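Side-chain contacts in tyrocidine synthetase 3 (Brevibacillus brevis, PDB 2JGP), which probably forms peptide bonds during tyrocidine assembly, the crystallised part being a peptidyl carrier domain joined to a condensation domain of this nonribosomal peptide synthetase: residues P98-Q103 against I251-F256; L206-I209 against R213-L216; N338-K343 against L500-S505. All coordinates share one frame; numbering follows the deposited sequence.

In the fold
Past the carrier domain at the N terminus, the chain enters the condensation domain, where all three contacts lie. Contact 1 opens at 98-103, at the start of helix 101-113, and closes 148 residues later on helix 253-263. Contact 2, the hairpin of strands 202-210 and 213-220, is nested inside that loop and joins two neighbouring strands of the five-stranded sheet. Contact 3 follows in series: helix 329-345 meets helix 489-508, close to the C terminus. None of the three touch. Contacts 1 and 3 lie on opposite sides of the chain's centre, their centres about 39 Å apart, and contact 2 is about 45 Å from contact 3, centre to centre.

Contact 1 of 3, residues P98-Q103 against I251-F256; sequences PVSSAQ and IQYKDF
Ser100 and Tyr253 carry the polar part of this contact, hydroxyl to hydroxyl: Ser100 OG donates to Tyr253 OH across 2.7 Å, arriving at the edge of the phenol ring and in its plane. Tyr253 OH in turn is hydrogen-bonded to the carbonyl of Met370, so the buried phenol oxygen has two polar partners. Ser100 OG is gripped twice as well, because it also accepts from Gln103 N (3.2 Å). That bond caps helix 101-113, and the return bond from Ser100 N to Gln103 OE1, 3.0 Å long and met in the amide plane on a lone pair, completes a capping box. The N-cap serine is thus fixed by its own helix while its hydroxyl reaches across to Tyr253.

Van der Waals contacts lie beside these bonds. The Gln103 amide passes the ring edge at Tyr253 CE2, with Gln103 CD at 3.5 Å, its plane turned 63° from that of the ring. Phe256 CE2 approaches Ser100 CB at 4.1 Å, and Phe256 CD2 lies 3.8 Å above one face of the Tyr253 ring, offset toward its rim. Tyr253 leaves the first turn of helix 253-263 with CG anti to N (chi1 -165°), which carries its hydroxyl to Ser100 at the capped end of the other helix.

The other end of the Gln103 amide is held too: NE2 bonds to the carbonyl of Ser223, which lies in the HHxxxDG signature motif of condensation domains. Phe371 meets the rings of Tyr253 and Phe256, and strands 152-157 and 160-165 also border the site, so the starts of helices 101-113 and 253-263 are packed together beside these strands.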
ATOM      1  N   PRO A  98      -3.845  14.346  17.388  1.00 57.91           N
ATOM      2  CA  PRO A  98      -2.596  14.359  16.642  1.00 58.21           C
ATOM      3  C   PRO A  98      -2.819  13.936  15.195  1.00 58.65           C
ATOM      4  O   PRO A  98      -3.735  13.158  14.906  1.00 58.45           O
ATOM      5  CB  PRO A  98      -1.724  13.330  17.381  1.00 58.36           C
ATOM      6  CG  PRO A  98      -2.693  12.449  18.106  1.00 58.11           C
ATOM      7  CD  PRO A  98      -3.835  13.347  18.474  1.00 58.25           C
ATOM      8  N   VAL A  99      -2.000  14.456  14.290  1.00 58.64           N
ATOM      9  CA  VAL A  99      -1.941  13.910  12.941  1.00 59.29           C
ATOM     10  C   VAL A  99      -1.128  12.621  12.942  1.00 60.26           C
ATOM     11  O   VAL A  99      -0.302  12.402  13.825  1.00 60.39           O
ATOM     12  CB  VAL A  99      -1.329  14.907  11.939  1.00 59.25           C
ATOM     13  CG1 VAL A  99      -2.211  16.133  11.821  1.00 58.66           C
ATOM     14  CG2 VAL A  99       0.090  15.290  12.348  1.00 58.94           C
ATOM     15  N   SER A 100      -1.395  11.755  11.969  1.00 61.13           N
ATOM     16  CA  SER A 100      -0.527  10.616  11.714  1.00 61.38           C
ATOM     17  C   SER A 100       0.803  11.110  11.139  1.00 61.53           C
ATOM     18  O   SER A 100       0.917  12.261  10.690  1.00 61.23           O
ATOM     19  CB  SER A 100      -1.190   9.652  10.745  1.00 61.51           C
ATOM     20  OG  SER A 100      -1.380  10.263   9.485  1.00 62.70           O
ATOM     21  N   SER A 101       1.800  10.234  11.163  1.00 61.89           N
ATOM     22  CA  SER A 101       3.116  10.533  10.602  1.00 62.58           C
ATOM     23  C   SER A 101       3.002  10.964   9.136  1.00 62.29           C
ATOM     24  O   SER A 101       3.604  11.956   8.731  1.00 62.01           O
ATOM     25  CB  SER A 101       4.034   9.311  10.743  1.00 62.73           C
ATOM     26  OG  SER A 101       5.324   9.590  10.229  1.00 65.99           O
ATOM     27  N   ALA A 102       2.203  10.236   8.357  1.00 62.22           N
ATOM     28  CA  ALA A 102       2.000  10.549   6.935  1.00 62.54           C
ATOM     29  C   ALA A 102       1.323  11.908   6.726  1.00 62.61           C
ATOM     30  O   ALA A 102       1.736  12.687   5.873  1.00 62.88           O
ATOM     31  CB  ALA A 102       1.199   9.447   6.258  1.00 62.24           C
ATOM     32  N   GLN A 103       0.289  12.189   7.510  1.00 62.78           N
ATOM     33  CA  GLN A 103      -0.360  13.508   7.488  1.00 62.63           C
ATOM     34  C   GLN A 103       0.606  14.641   7.840  1.00 63.27           C
ATOM     35  O   GLN A 103       0.541  15.733   7.255  1.00 63.56           O
ATOM     36  CB  GLN A 103      -1.514  13.546   8.477  1.00 62.17           C
ATOM     37  CG  GLN A 103      -2.780  12.849   8.033  1.00 62.15           C
ATOM     38  CD  GLN A 103      -3.880  12.973   9.069  1.00 61.75           C
ATOM     39  OE1 GLN A 103      -3.629  12.868  10.271  1.00 60.96           O
ATOM     40  NE2 GLN A 103      -5.100  13.211   8.610  1.00 62.33           N
ATOM     41  N   ILE A 251     -14.288   2.185  14.278  1.00 63.82           N
ATOM     42  CA  ILE A 251     -13.046   2.899  14.502  1.00 63.41           C
ATOM     43  C   ILE A 251     -12.900   3.992  13.446  1.00 62.87           C
ATOM     44  O   ILE A 251     -13.263   3.795  12.283  1.00 62.67           O
ATOM     45  CB  ILE A 251     -11.844   1.909  14.442  1.00 63.19           C
ATOM     46  CG1 ILE A 251     -11.982   0.812  15.511  1.00 63.52           C
ATOM     47  CG2 ILE A 251     -10.529   2.627  14.616  1.00 63.96           C
ATOM     48  CD1 ILE A 251     -11.933   1.323  16.947  1.00 63.25           C
ATOM     49  N   GLN A 252     -12.373   5.143  13.867  1.00 62.72           N
ATOM     50  CA  GLN A 252     -12.160   6.260  12.940  0.50 62.42           C
ATOM     51  C   GLN A 252     -10.685   6.608  12.814  1.00 62.12           C
ATOM     52  O   GLN A 252      -9.847   6.109  13.560  1.00 61.50           O
ATOM     53  CB  GLN A 252     -12.988   7.481  13.357  0.50 62.66           C
ATOM     54  CG  GLN A 252     -14.349   7.557  12.659  0.50 63.09           C
ATOM     55  CD  GLN A 252     -14.251   7.999  11.206  0.50 63.49           C
ATOM     56  OE1 GLN A 252     -13.154   8.276  10.690  0.50 64.77           O
ATOM     57  NE2 GLN A 252     -15.400   8.062  10.529  0.50 61.37           N
ATOM     58  N   TYR A 253     -10.355   7.449  11.834  1.00 61.48           N
ATOM     59  CA  TYR A 253      -8.952   7.777  11.580  1.00 61.23           C
ATOM     60  C   TYR A 253      -8.267   8.373  12.808  1.00 60.86           C
ATOM     61  O   TYR A 253      -7.130   8.029  13.106  1.00 60.88           O
ATOM     62  CB  TYR A 253      -8.781   8.721  10.382  1.00 61.56           C
ATOM     63  CG  TYR A 253      -7.353   8.763   9.893  1.00 61.15           C
ATOM     64  CD1 TYR A 253      -6.866   7.776   9.051  1.00 62.38           C
ATOM     65  CD2 TYR A 253      -6.475   9.767  10.302  1.00 62.05           C
ATOM     66  CE1 TYR A 253      -5.556   7.783   8.615  1.00 61.98           C
ATOM     67  CE2 TYR A 253      -5.165   9.787   9.864  1.00 62.07           C
ATOM     68  CZ  TYR A 253      -4.707   8.792   9.017  1.00 61.96           C
ATOM     69  OH  TYR A 253      -3.407   8.803   8.566  1.00 62.12           O
ATOM     70  N   LYS A 254      -8.957   9.244  13.537  1.00 60.72           N
ATOM     71  CA  LYS A 254      -8.343   9.885  14.709  1.00 60.79           C
ATOM     72  C   LYS A 254      -7.956   8.859  15.781  1.00 60.40           C
ATOM     73  O   LYS A 254      -6.996   9.069  16.518  1.00 60.04           O
ATOM     74  CB  LYS A 254      -9.247  10.974  15.296  1.00 61.19           C
ATOM     75  CG  LYS A 254     -10.536  10.501  15.952  1.00 62.13           C
ATOM     76  CD  LYS A 254     -11.366  11.715  16.347  1.00 63.68           C
ATOM     77  CE  LYS A 254     -12.521  11.351  17.256  1.00 64.95           C
ATOM     78  NZ  LYS A 254     -13.533  10.510  16.572  1.00 65.64           N
ATOM     79  N   ASP A 255      -8.697   7.751  15.844  1.00 60.32           N
ATOM     80  CA  ASP A 255      -8.378   6.651  16.759  1.00 60.59           C
ATOM     81  C   ASP A 255      -7.035   6.030  16.374  1.00 60.48           C
ATOM     82  O   ASP A 255      -6.187   5.762  17.235  1.00 60.66           O
ATOM     83  CB  ASP A 255      -9.471   5.572  16.734  1.00 60.39           C
ATOM     84  CG  ASP A 255     -10.836   6.093  17.155  1.00 61.73           C
ATOM     85  OD1 ASP A 255     -10.912   6.934  18.083  1.00 61.09           O
ATOM     86  OD2 ASP A 255     -11.850   5.627  16.578  1.00 60.88           O
ATOM     87  N   PHE A 256      -6.851   5.799  15.076  1.00 60.52           N
ATOM     88  CA  PHE A 256      -5.581   5.310  14.551  1.00 60.47           C
ATOM     89  C   PHE A 256      -4.453   6.300  14.831  1.00 60.18           C
ATOM     90  O   PHE A 256      -3.381   5.898  15.273  1.00 60.08           O
ATOM     91  CB  PHE A 256      -5.679   5.026  13.036  1.00 60.56           C
ATOM     92  CG  PHE A 256      -4.344   4.912  12.348  1.00 61.23           C
ATOM     93  CD1 PHE A 256      -3.558   3.774  12.505  1.00 62.20           C
ATOM     94  CD2 PHE A 256      -3.877   5.932  11.534  1.00 61.23           C
ATOM     95  CE1 PHE A 256      -2.334   3.670  11.881  1.00 62.78           C
ATOM     96  CE2 PHE A 256      -2.659   5.836  10.907  1.00 62.02           C
ATOM     97  CZ  PHE A 256      -1.880   4.708  11.074  1.00 62.78           C
TER

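Contact 2 of 3, residues L206-I209 against R213-L216; sequences LLKI and RYVL
Leu207 and Val215 form the hydrogen-bonded pair of an antiparallel beta hairpin, flanked by the non-hydrogen-bonded pairs Leu206-Leu216 and Lys208-Tyr214. Leu207 N reaches Val215 O at 2.9 Å, and Val215 N returns to Leu207 O; Ile209 N to Arg213 O adds a third rung beside the turn.

Lys208 shows how the tyrosine face of the hairpin packs. Its chain starts anti to the backbone nitrogen (chi1 -179°) and passes obliquely across the CD2-CE2 side of Tyr214: CB and CG both lie 3.8 Å from Tyr214 CE2, CD keeps to the same ring carbon, and CE reaches Tyr214 OH at 3.9 Å. The contacts thus move from Tyr214 CD2 and CE2 to its hydroxyl. On the same face, Leu206 CD1 touches both Tyr214 CB (3.8 Å) and Leu216 CD1, extending the apolar patch.

Leu207 and Val215 point to the other face; at the end of the strand Ile209 reaches across to the partner strand, its CG1 against Arg213 CB and its CG2 and CD1 at Val215 CG2. Strand 174-177 and strand 123-129 continue the sheet beyond the hairpin, and helix 180-189 covers the Leu207 and Ile209 side. The Arg213 guanidinium, salt-bridged through NH2 to Glu180 of that helix, has Ile209 CD1 lying 3.6 Å above one of its faces, toward the rim.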
ATOM      1  N   LEU A 206     -20.456  18.381 -11.065  1.00 60.92           N
ATOM      2  CA  LEU A 206     -21.245  17.580 -11.999  1.00 60.48           C
ATOM      3  C   LEU A 206     -21.422  18.375 -13.288  1.00 60.29           C
ATOM      4  O   LEU A 206     -22.003  19.459 -13.275  1.00 60.03           O
ATOM      5  CB  LEU A 206     -22.609  17.242 -11.404  1.00 60.51           C
ATOM      6  CG  LEU A 206     -23.501  16.341 -12.259  1.00 60.13           C
ATOM      7  CD1 LEU A 206     -22.805  15.016 -12.565  1.00 60.31           C
ATOM      8  CD2 LEU A 206     -24.836  16.101 -11.566  1.00 60.86           C
ATOM      9  N   LEU A 207     -20.914  17.831 -14.392  1.00 60.24           N
ATOM     10  CA  LEU A 207     -20.975  18.497 -15.688  1.00 60.14           C
ATOM     11  C   LEU A 207     -21.891  17.718 -16.620  1.00 60.19           C
ATOM     12  O   LEU A 207     -21.581  16.589 -16.987  1.00 60.06           O
ATOM     13  CB  LEU A 207     -19.581  18.587 -16.310  1.00 60.37           C
ATOM     14  CG  LEU A 207     -18.449  19.090 -15.416  1.00 60.52           C
ATOM     15  CD1 LEU A 207     -17.115  18.925 -16.133  1.00 61.24           C
ATOM     16  CD2 LEU A 207     -18.687  20.542 -15.019  1.00 61.47           C
ATOM     17  N   LYS A 208     -23.020  18.325 -16.979  1.00 59.81           N
ATOM     18  CA  LYS A 208     -23.921  17.773 -17.984  1.00 60.35           C
ATOM     19  C   LYS A 208     -23.343  18.058 -19.365  1.00 60.35           C
ATOM     20  O   LYS A 208     -23.235  19.219 -19.769  1.00 60.26           O
ATOM     21  CB  LYS A 208     -25.309  18.398 -17.851  1.00 60.17           C
ATOM     22  CG  LYS A 208     -26.340  17.871 -18.849  1.00 60.85           C
ATOM     23  CD  LYS A 208     -27.762  18.174 -18.384  1.00 61.66           C
ATOM     24  CE  LYS A 208     -28.813  17.440 -19.208  1.00 62.18           C
ATOM     25  NZ  LYS A 208     -29.489  18.317 -20.199  1.00 62.22           N
ATOM     26  N   ILE A 209     -22.955  16.997 -20.071  1.00 60.61           N
ATOM     27  CA  ILE A 209     -22.358  17.115 -21.406  1.00 60.90           C
ATOM     28  C   ILE A 209     -23.338  16.735 -22.514  1.00 61.15           C
ATOM     29  O   ILE A 209     -23.053  16.923 -23.700  1.00 61.13           O
ATOM     30  CB  ILE A 209     -21.048  16.287 -21.532  1.00 60.98           C
ATOM     31  CG1 ILE A 209     -21.312  14.780 -21.418  1.00 61.03           C
ATOM     32  CG2 ILE A 209     -20.057  16.727 -20.473  1.00 61.20           C
ATOM     33  CD1 ILE A 209     -20.079  13.926 -21.640  1.00 59.85           C
ATOM     34  N   ARG A 213     -26.152  12.422 -20.337  1.00 61.94           N
ATOM     35  CA  ARG A 213     -24.715  12.205 -20.253  1.00 61.84           C
ATOM     36  C   ARG A 213     -24.107  13.236 -19.314  1.00 61.53           C
ATOM     37  O   ARG A 213     -24.313  14.437 -19.490  1.00 61.38           O
ATOM     38  CB  ARG A 213     -24.057  12.318 -21.631  1.00 61.98           C
ATOM     39  CG  ARG A 213     -24.649  11.408 -22.716  1.00 63.38           C
ATOM     40  CD  ARG A 213     -23.566  10.554 -23.354  1.00 64.79           C
ATOM     41  NE  ARG A 213     -22.520  11.361 -23.977  1.00 66.14           N
ATOM     42  CZ  ARG A 213     -21.240  11.004 -24.095  1.00 66.97           C
ATOM     43  NH1 ARG A 213     -20.795   9.842 -23.626  1.00 67.24           N
ATOM     44  NH2 ARG A 213     -20.389  11.829 -24.683  1.00 67.50           N
ATOM     45  N   TYR A 214     -23.363  12.751 -18.323  1.00 61.31           N
ATOM     46  CA  TYR A 214     -22.743  13.602 -17.315  1.00 61.16           C
ATOM     47  C   TYR A 214     -21.305  13.164 -17.053  1.00 61.16           C
ATOM     48  O   TYR A 214     -20.968  11.987 -17.204  1.00 61.37           O
ATOM     49  CB  TYR A 214     -23.522  13.523 -16.001  1.00 60.88           C
ATOM     50  CG  TYR A 214     -24.992  13.869 -16.095  1.00 60.81           C
ATOM     51  CD1 TYR A 214     -25.935  12.901 -16.414  1.00 60.58           C
ATOM     52  CD2 TYR A 214     -25.441  15.160 -15.835  1.00 60.98           C
ATOM     53  CE1 TYR A 214     -27.292  13.213 -16.495  1.00 60.79           C
ATOM     54  CE2 TYR A 214     -26.784  15.480 -15.905  1.00 59.62           C
ATOM     55  CZ  TYR A 214     -27.706  14.503 -16.236  1.00 60.59           C
ATOM     56  OH  TYR A 214     -29.040  14.825 -16.306  1.00 58.37           O
ATOM     57  N   VAL A 215     -20.464  14.115 -16.661  1.00 61.26           N
ATOM     58  CA  VAL A 215     -19.143  13.800 -16.120  1.00 61.13           C
ATOM     59  C   VAL A 215     -19.098  14.247 -14.668  1.00 61.41           C
ATOM     60  O   VAL A 215     -19.336  15.414 -14.371  1.00 61.51           O
ATOM     61  CB  VAL A 215     -18.009  14.486 -16.903  1.00 61.12           C
ATOM     62  CG1 VAL A 215     -16.656  14.218 -16.229  1.00 60.30           C
ATOM     63  CG2 VAL A 215     -18.001  13.996 -18.340  1.00 60.45           C
ATOM     64  N   LEU A 216     -18.821  13.307 -13.770  1.00 61.63           N
ATOM     65  CA  LEU A 216     -18.676  13.614 -12.350  1.00 61.70           C
ATOM     66  C   LEU A 216     -17.205  13.814 -12.036  1.00 61.60           C
ATOM     67  O   LEU A 216     -16.412  12.878 -12.117  1.00 61.74           O
ATOM     68  CB  LEU A 216     -19.242  12.485 -11.486  1.00 61.84           C
ATOM     69  CG  LEU A 216     -19.294  12.725  -9.973  1.00 62.46           C
ATOM     70  CD1 LEU A 216     -20.252  13.874  -9.646  1.00 63.16           C
ATOM     71  CD2 LEU A 216     -19.713  11.454  -9.254  1.00 62.90           C
TER

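Contact 3 of 3, residues N338-K343 against L500-S505; sequences NVLLAK and LTIAAS
Leu340 and Ile502 bring the two helices together, their CA atoms 7.2 Å apart and no hydrogen bond passing between the segments. Ile502 does most of the touching. Its CG1 lies anti to the carbonyl carbon (chi1 -71°) and begins an extended branch (chi2 163°) that carries CD1 to the other helix. There the methyl lands on the backbone of Leu340, 3.5 Å from Leu340 CA, and reaches Leu340 CB at 3.8 Å. The two side chains meet at about a right angle, Ile502 coming in across the base of the leucine. The second branch, Ile502 CG2, turns to the neighbouring residue and lies 4.0 Å from Val339 CG2, with Val339 CG1 at 4.1 Å. Val339 and Ile502 slide past each other in opposite directions; the two branches of one isoleucine thus touch two consecutive residues of helix 329-345.

Other residues enclose the seam. Leu340 also packs on Phe495, His498 and Phe499 of the isoleucine's own helix and on Met519, while Val339 meets Phe387. Near one end, Lys343 NZ is hydrogen-bonded to the carbonyls of Leu514 and Ile517, which ties the C-terminal tail to helix 329-345. Within the partner helix, Ser505 OG turns back to Thr501 O (2.8 Å), a carbonyl that Ser505 N reaches from the opposite face.

Leu341, pointing away from the partner helix, rests on strand 350-356; the contact is helix-on-helix packing within the layered alpha/beta fold of the CoA-acyltransferase clan to which condensation domains belong.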
ATOM      1  N   ASN A 338      13.433  -8.355  -8.957  1.00 56.60           N
ATOM      2  CA  ASN A 338      14.797  -8.174  -8.446  1.00 56.84           C
ATOM      3  C   ASN A 338      15.898  -8.734  -9.358  1.00 56.94           C
ATOM      4  O   ASN A 338      16.955  -8.112  -9.514  1.00 56.70           O
ATOM      5  CB  ASN A 338      14.952  -8.768  -7.047  1.00 56.74           C
ATOM      6  CG  ASN A 338      14.533  -7.809  -5.962  1.00 56.49           C
ATOM      7  OD1 ASN A 338      15.375  -7.157  -5.341  1.00 56.95           O
ATOM      8  ND2 ASN A 338      13.234  -7.714  -5.727  1.00 55.07           N
ATOM      9  N   VAL A 339      15.668  -9.902  -9.954  1.00 57.31           N
ATOM     10  CA  VAL A 339      16.658 -10.460 -10.893  1.00 57.77           C
ATOM     11  C   VAL A 339      16.720  -9.643 -12.198  1.00 57.70           C
ATOM     12  O   VAL A 339      17.798  -9.459 -12.763  1.00 57.79           O
ATOM     13  CB  VAL A 339      16.504 -11.999 -11.152  1.00 58.19           C
ATOM     14  CG1 VAL A 339      15.138 -12.529 -10.756  1.00 59.39           C
ATOM     15  CG2 VAL A 339      16.857 -12.371 -12.601  1.00 57.72           C
ATOM     16  N   LEU A 340      15.574  -9.126 -12.639  1.00 57.52           N
ATOM     17  CA  LEU A 340      15.510  -8.223 -13.793  1.00 57.61           C
ATOM     18  C   LEU A 340      16.401  -7.001 -13.564  1.00 57.22           C
ATOM     19  O   LEU A 340      17.255  -6.677 -14.393  1.00 57.09           O
ATOM     20  CB  LEU A 340      14.067  -7.767 -14.032  1.00 57.77           C
ATOM     21  CG  LEU A 340      13.594  -7.305 -15.423  1.00 59.17           C
ATOM     22  CD1 LEU A 340      12.683  -6.100 -15.293  1.00 58.47           C
ATOM     23  CD2 LEU A 340      14.706  -7.026 -16.408  1.00 59.86           C
ATOM     24  N   LEU A 341      16.198  -6.338 -12.427  1.00 56.99           N
ATOM     25  CA  LEU A 341      16.980  -5.152 -12.072  1.00 56.91           C
ATOM     26  C   LEU A 341      18.459  -5.493 -11.894  1.00 56.88           C
ATOM     27  O   LEU A 341      19.326  -4.728 -12.311  1.00 56.49           O
ATOM     28  CB  LEU A 341      16.438  -4.507 -10.790  1.00 56.90           C
ATOM     29  CG  LEU A 341      15.019  -3.922 -10.829  1.00 56.86           C
ATOM     30  CD1 LEU A 341      14.625  -3.426  -9.450  1.00 56.48           C
ATOM     31  CD2 LEU A 341      14.905  -2.810 -11.863  1.00 55.98           C
ATOM     32  N   ALA A 342      18.735  -6.634 -11.264  1.00 56.91           N
ATOM     33  CA  ALA A 342      20.108  -7.096 -11.048  1.00 57.27           C
ATOM     34  C   ALA A 342      20.872  -7.251 -12.365  1.00 57.50           C
ATOM     35  O   ALA A 342      22.050  -6.897 -12.456  1.00 57.78           O
ATOM     36  CB  ALA A 342      20.110  -8.414 -10.281  1.00 57.24           C
ATOM     37  N   LYS A 343      20.194  -7.775 -13.381  1.00 57.77           N
ATOM     38  CA  LYS A 343      20.817  -7.990 -14.686  1.00 58.14           C
ATOM     39  C   LYS A 343      21.011  -6.679 -15.453  1.00 57.84           C
ATOM     40  O   LYS A 343      22.064  -6.460 -16.054  1.00 58.25           O
ATOM     41  CB  LYS A 343      20.011  -9.000 -15.507  1.00 58.23           C
ATOM     42  CG  LYS A 343      20.191 -10.432 -15.012  1.00 59.67           C
ATOM     43  CD  LYS A 343      19.460 -11.446 -15.876  1.00 60.57           C
ATOM     44  CE  LYS A 343      19.602 -12.844 -15.301  1.00 61.61           C
ATOM     45  NZ  LYS A 343      21.019 -13.299 -15.300  1.00 62.58           N
ATOM     46  N   LEU A 500       9.361 -10.939 -18.761  1.00 57.08           N
ATOM     47  CA  LEU A 500       8.594 -12.116 -19.158  1.00 56.85           C
ATOM     48  C   LEU A 500       9.496 -13.290 -19.519  1.00 56.83           C
ATOM     49  O   LEU A 500       9.128 -14.435 -19.285  1.00 56.15           O
ATOM     50  CB  LEU A 500       7.664 -11.799 -20.331  1.00 56.93           C
ATOM     51  CG  LEU A 500       6.586 -10.750 -20.065  1.00 56.90           C
ATOM     52  CD1 LEU A 500       5.782 -10.499 -21.337  1.00 56.27           C
ATOM     53  CD2 LEU A 500       5.684 -11.174 -18.915  1.00 56.61           C
ATOM     54  N   THR A 501      10.662 -13.010 -20.102  1.00 56.81           N
ATOM     55  CA  THR A 501      11.630 -14.067 -20.382  1.00 57.18           C
ATOM     56  C   THR A 501      12.170 -14.651 -19.069  1.00 57.03           C
ATOM     57  O   THR A 501      12.261 -15.866 -18.919  1.00 56.68           O
ATOM     58  CB  THR A 501      12.783 -13.590 -21.305  1.00 57.46           C
ATOM     59  OG1 THR A 501      13.498 -12.516 -20.687  1.00 60.43           O
ATOM     60  CG2 THR A 501      12.242 -13.109 -22.641  1.00 56.09           C
ATOM     61  N   ILE A 502      12.500 -13.786 -18.109  1.00 56.73           N
ATOM     62  CA  ILE A 502      12.960 -14.252 -16.803  1.00 56.58           C
ATOM     63  C   ILE A 502      11.867 -15.101 -16.145  1.00 56.36           C
ATOM     64  O   ILE A 502      12.139 -16.187 -15.625  1.00 56.19           O
ATOM     65  CB  ILE A 502      13.370 -13.075 -15.882  1.00 56.79           C
ATOM     66  CG1 ILE A 502      14.670 -12.440 -16.382  1.00 56.83           C
ATOM     67  CG2 ILE A 502      13.548 -13.556 -14.439  1.00 56.82           C
ATOM     68  CD1 ILE A 502      14.938 -11.057 -15.811  1.00 57.90           C
ATOM     69  N   ALA A 503      10.633 -14.608 -16.197  1.00 56.00           N
ATOM     70  CA  ALA A 503       9.486 -15.297 -15.613  1.00 56.03           C
ATOM     71  C   ALA A 503       9.290 -16.688 -16.216  1.00 55.95           C
ATOM     72  O   ALA A 503       9.067 -17.657 -15.495  1.00 56.18           O
ATOM     73  CB  ALA A 503       8.219 -14.457 -15.786  1.00 55.65           C
ATOM     74  N   ALA A 504       9.383 -16.780 -17.539  1.00 56.09           N
ATOM     75  CA  ALA A 504       9.231 -18.057 -18.243  1.00 56.16           C
ATOM     76  C   ALA A 504      10.310 -19.056 -17.821  1.00 56.51           C
ATOM     77  O   ALA A 504      10.020 -20.229 -17.566  1.00 56.44           O
ATOM     78  CB  ALA A 504       9.268 -17.833 -19.753  1.00 56.20           C
ATOM     79  N   SER A 505      11.545 -18.572 -17.723  1.00 57.07           N
ATOM     80  CA  SER A 505      12.696 -19.406 -17.373  1.00 57.54           C
ATOM     81  C   SER A 505      12.611 -19.981 -15.959  1.00 57.41           C
ATOM     82  O   SER A 505      12.925 -21.153 -15.740  1.00 57.13           O
ATOM     83  CB  SER A 505      13.983 -18.592 -17.504  1.00 57.63           C
ATOM     84  OG  SER A 505      14.091 -18.031 -18.798  1.00 60.05           O
TER